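Local coordinates for hypothetical protein (Nostoc punctiforme, PDB 2O62) that is of unknown function but combines a DUF3598 domain with a second beta-rich domain, both grouped with the calycins, at residues A[13-25]-A[117-129]. Sequence-based numbering, arbitrary orientation. Where two conformers were deposited one is given.
With GOL (glycerol), chain H.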
loop_
_atom_site.group_PDB
_atom_site.type_symbol
_atom_site.label_atom_id
_atom_site.label_comp_id
_atom_site.label_asym_id
_atom_site.label_seq_id
_atom_site.Cartn_x
_atom_site.Cartn_y
_atom_site.Cartn_z
ATOM N N LEU A 13 -14.679 10.442 -4.259
ATOM C CA LEU A 13 -16.128 10.395 -4.213
ATOM C C LEU A 13 -16.644 9.396 -5.283
ATOM O O LEU A 13 -16.129 9.353 -6.410
ATOM C CB LEU A 13 -16.744 11.742 -4.452
ATOM C CG LEU A 13 -16.443 12.772 -3.410
ATOM C CD1 LEU A 13 -17.207 14.029 -3.742
ATOM C CD2 LEU A 13 -16.850 12.257 -2.040
ATOM N N GLY A 14 -17.681 8.648 -4.928
ATOM C CA GLY A 14 -18.302 7.690 -5.847
ATOM C C GLY A 14 -18.812 6.480 -5.092
ATOM O O GLY A 14 -18.863 6.473 -3.860
ATOM N N VAL A 15 -19.181 5.443 -5.836
ATOM C CA VAL A 15 -19.703 4.227 -5.243
ATOM C C VAL A 15 -18.719 3.114 -5.601
ATOM O O VAL A 15 -18.553 2.806 -6.764
ATOM C CB VAL A 15 -21.101 3.892 -5.752
ATOM C CG1 VAL A 15 -21.609 2.618 -5.139
ATOM C CG2 VAL A 15 -22.058 5.029 -5.462
ATOM N N TRP A 16 -18.028 2.603 -4.591
ATOM C CA TRP A 16 -16.972 1.636 -4.766
ATOM C C TRP A 16 -17.533 0.292 -4.332
ATOM O O TRP A 16 -17.854 0.078 -3.154
ATOM C CB TRP A 16 -15.737 2.015 -3.950
ATOM C CG TRP A 16 -15.121 3.281 -4.364
ATOM C CD1 TRP A 16 -15.240 4.499 -3.743
ATOM C CD2 TRP A 16 -14.332 3.497 -5.518
ATOM N NE1 TRP A 16 -14.515 5.449 -4.424
ATOM C CE2 TRP A 16 -13.956 4.873 -5.524
ATOM C CE3 TRP A 16 -13.848 2.655 -6.527
ATOM C CZ2 TRP A 16 -13.153 5.425 -6.514
ATOM C CZ3 TRP A 16 -13.053 3.205 -7.520
ATOM C CH2 TRP A 16 -12.699 4.578 -7.502
ATOM N N GLU A 17 -17.600 -0.633 -5.292
ATOM C CA GLU A 17 -18.103 -1.968 -5.053
ATOM C C GLU A 17 -16.971 -2.980 -5.117
ATOM O O GLU A 17 -16.016 -2.803 -5.844
ATOM C CB GLU A 17 -19.133 -2.315 -6.106
ATOM C CG GLU A 17 -20.338 -1.400 -6.089
ATOM C CD GLU A 17 -21.517 -2.045 -6.741
ATOM O OE1 GLU A 17 -21.512 -2.089 -7.991
ATOM O OE2 GLU A 17 -22.430 -2.519 -6.009
ATOM N N GLY A 18 -17.068 -4.036 -4.336
ATOM C CA GLY A 18 -16.088 -5.083 -4.419
ATOM C C GLY A 18 -16.142 -5.995 -3.234
ATOM O O GLY A 18 -17.185 -6.545 -2.926
ATOM N N SER A 19 -14.994 -6.175 -2.594
ATOM C CA SER A 19 -14.936 -6.923 -1.338
ATOM C C SER A 19 -13.819 -6.517 -0.424
ATOM O O SER A 19 -12.864 -5.867 -0.866
ATOM C CB SER A 19 -14.775 -8.416 -1.616
ATOM O OG SER A 19 -13.526 -8.720 -2.162
ATOM N N PHE A 20 -13.950 -6.967 0.826
ATOM C CA PHE A 20 -12.895 -6.908 1.833
ATOM C C PHE A 20 -12.457 -8.326 2.085
ATOM O O PHE A 20 -13.264 -9.131 2.516
ATOM C CB PHE A 20 -13.446 -6.367 3.150
ATOM C CG PHE A 20 -13.676 -4.863 3.177
ATOM C CD1 PHE A 20 -14.452 -4.237 2.222
ATOM C CD2 PHE A 20 -13.215 -4.085 4.228
ATOM C CE1 PHE A 20 -14.687 -2.868 2.263
ATOM C CE2 PHE A 20 -13.480 -2.704 4.271
ATOM C CZ PHE A 20 -14.205 -2.118 3.309
ATOM N N SER A 21 -11.183 -8.620 1.843
ATOM C CA SER A 21 -10.637 -9.994 1.883
ATOM C C SER A 21 -9.488 -10.089 2.865
ATOM O O SER A 21 -8.518 -9.350 2.737
ATOM C CB SER A 21 -10.126 -10.392 0.498
ATOM O OG SER A 21 -11.139 -10.191 -0.458
ATOM N N ASN A 22 -9.619 -10.965 3.860
ATOM C CA ASN A 22 -8.556 -11.246 4.823
ATOM C C ASN A 22 -7.720 -12.407 4.372
ATOM O O ASN A 22 -8.246 -13.475 4.141
ATOM C CB ASN A 22 -9.136 -11.618 6.171
ATOM C CG ASN A 22 -9.974 -10.518 6.744
ATOM O OD1 ASN A 22 -9.755 -9.343 6.460
ATOM N ND2 ASN A 22 -10.940 -10.886 7.560
ATOM N N PHE A 23 -6.428 -12.146 4.317
ATOM C CA PHE A 23 -5.409 -13.108 3.971
ATOM C C PHE A 23 -4.481 -13.375 5.144
ATOM O O PHE A 23 -4.190 -12.483 5.955
ATOM C CB PHE A 23 -4.569 -12.546 2.820
ATOM C CG PHE A 23 -5.263 -12.560 1.511
ATOM C CD1 PHE A 23 -6.042 -11.499 1.117
ATOM C CD2 PHE A 23 -5.151 -13.644 0.657
ATOM C CE1 PHE A 23 -6.713 -11.504 -0.102
ATOM C CE2 PHE A 23 -5.829 -13.652 -0.571
ATOM C CZ PHE A 23 -6.610 -12.543 -0.938
ATOM N N SER A 24 -3.959 -14.594 5.197
ATOM C CA SER A 24 -2.878 -14.942 6.118
ATOM C C SER A 24 -1.553 -14.309 5.651
ATOM O O SER A 24 -1.442 -13.875 4.489
ATOM C CB SER A 24 -2.716 -16.460 6.201
ATOM O OG SER A 24 -2.045 -16.952 5.064
ATOM N N PRO A 25 -0.546 -14.270 6.536
ATOM C CA PRO A 25 0.782 -13.758 6.135
ATOM C C PRO A 25 1.488 -14.599 5.047
ATOM O O PRO A 25 2.473 -14.120 4.485
ATOM C CB PRO A 25 1.583 -13.798 7.426
ATOM C CG PRO A 25 0.582 -13.860 8.515
ATOM C CD PRO A 25 -0.561 -14.663 7.960
ATOM N N LEU A 117 4.168 -9.900 11.212
ATOM C CA LEU A 117 2.968 -9.798 10.390
ATOM C C LEU A 117 1.970 -10.895 10.785
ATOM O O LEU A 117 2.320 -12.074 10.882
ATOM C CB LEU A 117 3.302 -9.858 8.902
ATOM C CG LEU A 117 2.147 -9.695 7.911
ATOM C CD1 LEU A 117 1.626 -8.304 7.901
ATOM C CD2 LEU A 117 2.648 -10.029 6.539
ATOM N N ASN A 118 0.750 -10.459 11.102
ATOM C CA ASN A 118 -0.343 -11.329 11.570
ATOM C C ASN A 118 -1.408 -11.578 10.482
ATOM O O ASN A 118 -2.043 -12.600 10.457
ATOM C CB ASN A 118 -1.030 -10.700 12.784
ATOM C CG ASN A 118 -2.121 -11.578 13.379
ATOM O OD1 ASN A 118 -3.299 -11.238 13.287
ATOM N ND2 ASN A 118 -1.743 -12.718 13.951
ATOM N N GLY A 119 -1.636 -10.597 9.620
ATOM C CA GLY A 119 -2.632 -10.732 8.606
ATOM C C GLY A 119 -2.632 -9.520 7.696
ATOM O O GLY A 119 -2.026 -8.468 7.991
ATOM N N LEU A 120 -3.291 -9.702 6.570
ATOM C CA LEU A 120 -3.576 -8.613 5.645
ATOM C C LEU A 120 -5.024 -8.568 5.206
ATOM O O LEU A 120 -5.713 -9.595 5.155
ATOM C CB LEU A 120 -2.754 -8.751 4.398
ATOM C CG LEU A 120 -1.265 -9.133 4.444
ATOM C CD1 LEU A 120 -0.931 -9.853 3.191
ATOM C CD2 LEU A 120 -0.389 -7.952 4.519
ATOM N N THR A 121 -5.444 -7.372 4.834
ATOM C CA THR A 121 -6.760 -7.157 4.256
ATOM C C THR A 121 -6.515 -6.536 2.870
ATOM O O THR A 121 -5.769 -5.581 2.723
ATOM C CB THR A 121 -7.638 -6.271 5.150
ATOM O OG1 THR A 121 -7.716 -6.827 6.472
ATOM C CG2 THR A 121 -9.075 -6.153 4.558
ATOM N N LEU A 122 -7.119 -7.123 1.859
ATOM C CA LEU A 122 -7.039 -6.642 0.499
ATOM C C LEU A 122 -8.411 -6.230 0.085
ATOM O O LEU A 122 -9.314 -7.028 0.118
ATOM C CB LEU A 122 -6.500 -7.720 -0.415
ATOM C CG LEU A 122 -6.042 -7.263 -1.792
ATOM C CD1 LEU A 122 -4.760 -6.437 -1.667
ATOM C CD2 LEU A 122 -5.797 -8.528 -2.604
ATOM N N ILE A 123 -8.570 -4.940 -0.219
ATOM C CA ILE A 123 -9.838 -4.400 -0.579
ATOM C C ILE A 123 -9.751 -4.012 -2.061
ATOM O O ILE A 123 -9.072 -3.042 -2.433
ATOM C CB ILE A 123 -10.183 -3.202 0.292
ATOM C CG1 ILE A 123 -10.151 -3.597 1.789
ATOM C CG2 ILE A 123 -11.531 -2.633 -0.108
ATOM C CD1 ILE A 123 -10.215 -2.384 2.779
ATOM N N ARG A 124 -10.450 -4.778 -2.894
ATOM C CA ARG A 124 -10.448 -4.584 -4.351
ATOM C C ARG A 124 -11.776 -4.009 -4.774
ATOM O O ARG A 124 -12.774 -4.696 -4.709
ATOM C CB ARG A 124 -10.222 -5.913 -5.079
ATOM C CG ARG A 124 -8.857 -6.507 -4.813
ATOM C CD ARG A 124 -8.804 -7.966 -5.176
ATOM N NE ARG A 124 -9.400 -8.793 -4.146
ATOM C CZ ARG A 124 -9.505 -10.125 -4.206
ATOM N NH1 ARG A 124 -9.067 -10.784 -5.244
ATOM N NH2 ARG A 124 -10.024 -10.773 -3.186
ATOM N N GLU A 125 -11.751 -2.768 -5.249
ATOM C CA GLU A 125 -12.948 -1.995 -5.494
ATOM C C GLU A 125 -12.973 -1.466 -6.907
ATOM O O GLU A 125 -11.952 -1.045 -7.439
ATOM C CB GLU A 125 -13.035 -0.833 -4.522
ATOM C CG GLU A 125 -13.348 -1.261 -3.086
ATOM C CD GLU A 125 -13.090 -0.181 -2.082
ATOM O OE1 GLU A 125 -12.153 0.618 -2.276
ATOM O OE2 GLU A 125 -13.811 -0.122 -1.062
ATOM N N HIS A 126 -14.161 -1.480 -7.494
ATOM C CA HIS A 126 -14.414 -0.919 -8.818
ATOM C C HIS A 126 -15.632 -0.007 -8.691
ATOM O O HIS A 126 -16.582 -0.217 -7.893
ATOM C CB HIS A 126 -14.631 -2.012 -9.867
ATOM C CG HIS A 126 -15.789 -2.899 -9.575
ATOM N ND1 HIS A 126 -15.699 -3.994 -8.736
ATOM C CD2 HIS A 126 -17.089 -2.818 -9.958
ATOM C CE1 HIS A 126 -16.891 -4.560 -8.640
ATOM N NE2 HIS A 126 -17.753 -3.862 -9.363
ATOM N N LEU A 127 -15.613 1.050 -9.464
ATOM C CA LEU A 127 -16.748 1.946 -9.512
ATOM C C LEU A 127 -17.986 1.185 -9.968
ATOM O O LEU A 127 -17.944 0.439 -10.967
ATOM C CB LEU A 127 -16.485 3.100 -10.469
ATOM C CG LEU A 127 -15.578 4.166 -9.910
ATOM C CD1 LEU A 127 -15.374 5.140 -11.041
ATOM C CD2 LEU A 127 -16.235 4.855 -8.652
ATOM N N ALA A 128 -19.098 1.447 -9.281
ATOM C CA ALA A 128 -20.368 0.828 -9.590
ATOM C C ALA A 128 -20.717 1.097 -11.056
ATOM O O ALA A 128 -20.645 2.234 -11.517
ATOM C CB ALA A 128 -21.494 1.343 -8.659
ATOM N N GLY A 129 -21.043 0.029 -11.775
ATOM C CA GLY A 129 -21.341 0.100 -13.206
ATOM C C GLY A 129 -20.148 0.024 -14.134
ATOM O O GLY A 129 -20.306 0.055 -15.373
HETATM C C1 GOL H . -20.364 -5.229 -10.633
HETATM O O1 GOL H . -20.617 -4.538 -9.411
HETATM C C2 GOL H . -20.565 -4.412 -11.914
HETATM O O2 GOL H . -19.681 -4.797 -12.945
HETATM C C3 GOL H . -20.331 -2.952 -11.652
HETATM O O3 GOL H . -21.245 -2.539 -10.658
HETATM O O HOH W 1 -16.245 -1.521 -1.164
HETATM O O HOH W 2 -11.000 -7.634 -2.067
#
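S21 OG accepts a hydrogen bond from R124 NH2 at 3.0 Å, lying almost in the guanidinium plane, and is also hydrogen-bonded to D32. With its chain bent at chi3 (-79°), R124 reaches across to the partner strand; NH1 forms a salt bridge with E134, while NE donates to water 2. That water also accepts from R124 N and donates to S19 OG and L122 O, reinforcing the weak backbone bonds S19 N to R124 O (3.4 Å) and R124 N to S19 O (3.3 Å). Only glycine fits easily at G18: a beta carbon would clash, 1.9 Å from R124 O, and jam against the preceding carbonyl. Strands 14-23 and 117-127, first and last in sequence, are neighbours in the middle of their antiparallel sheet, a pairing consistent with the calycin assignment. On the W16 face, L127 CD2 sits 3.6 Å from the centroid of the indole six-membered ring, a CH-pi contact nearly on its normal, and NE1 donates to N12 O. With an alanine at W16, L127 would probably lose the flat surface beneath its methyl and N12 O its donor. Beside it, E125 makes salt bridges with R104 and R106, which would probably offset its buried negative charge, and water 1 links it to W16 O. In a non-hydrogen-bonded pair, branched I123 lays CD1 over one F20 face, a CH-pi contact 3.9 Å from the centroid. On the other face of the sheet, in the conformer given, E17 OE1 accepts from O3 of a glycerol, probably from the crystallisation liquor, at 2.7 Å, and H126 NE2 meets its O1 in the imidazole plane.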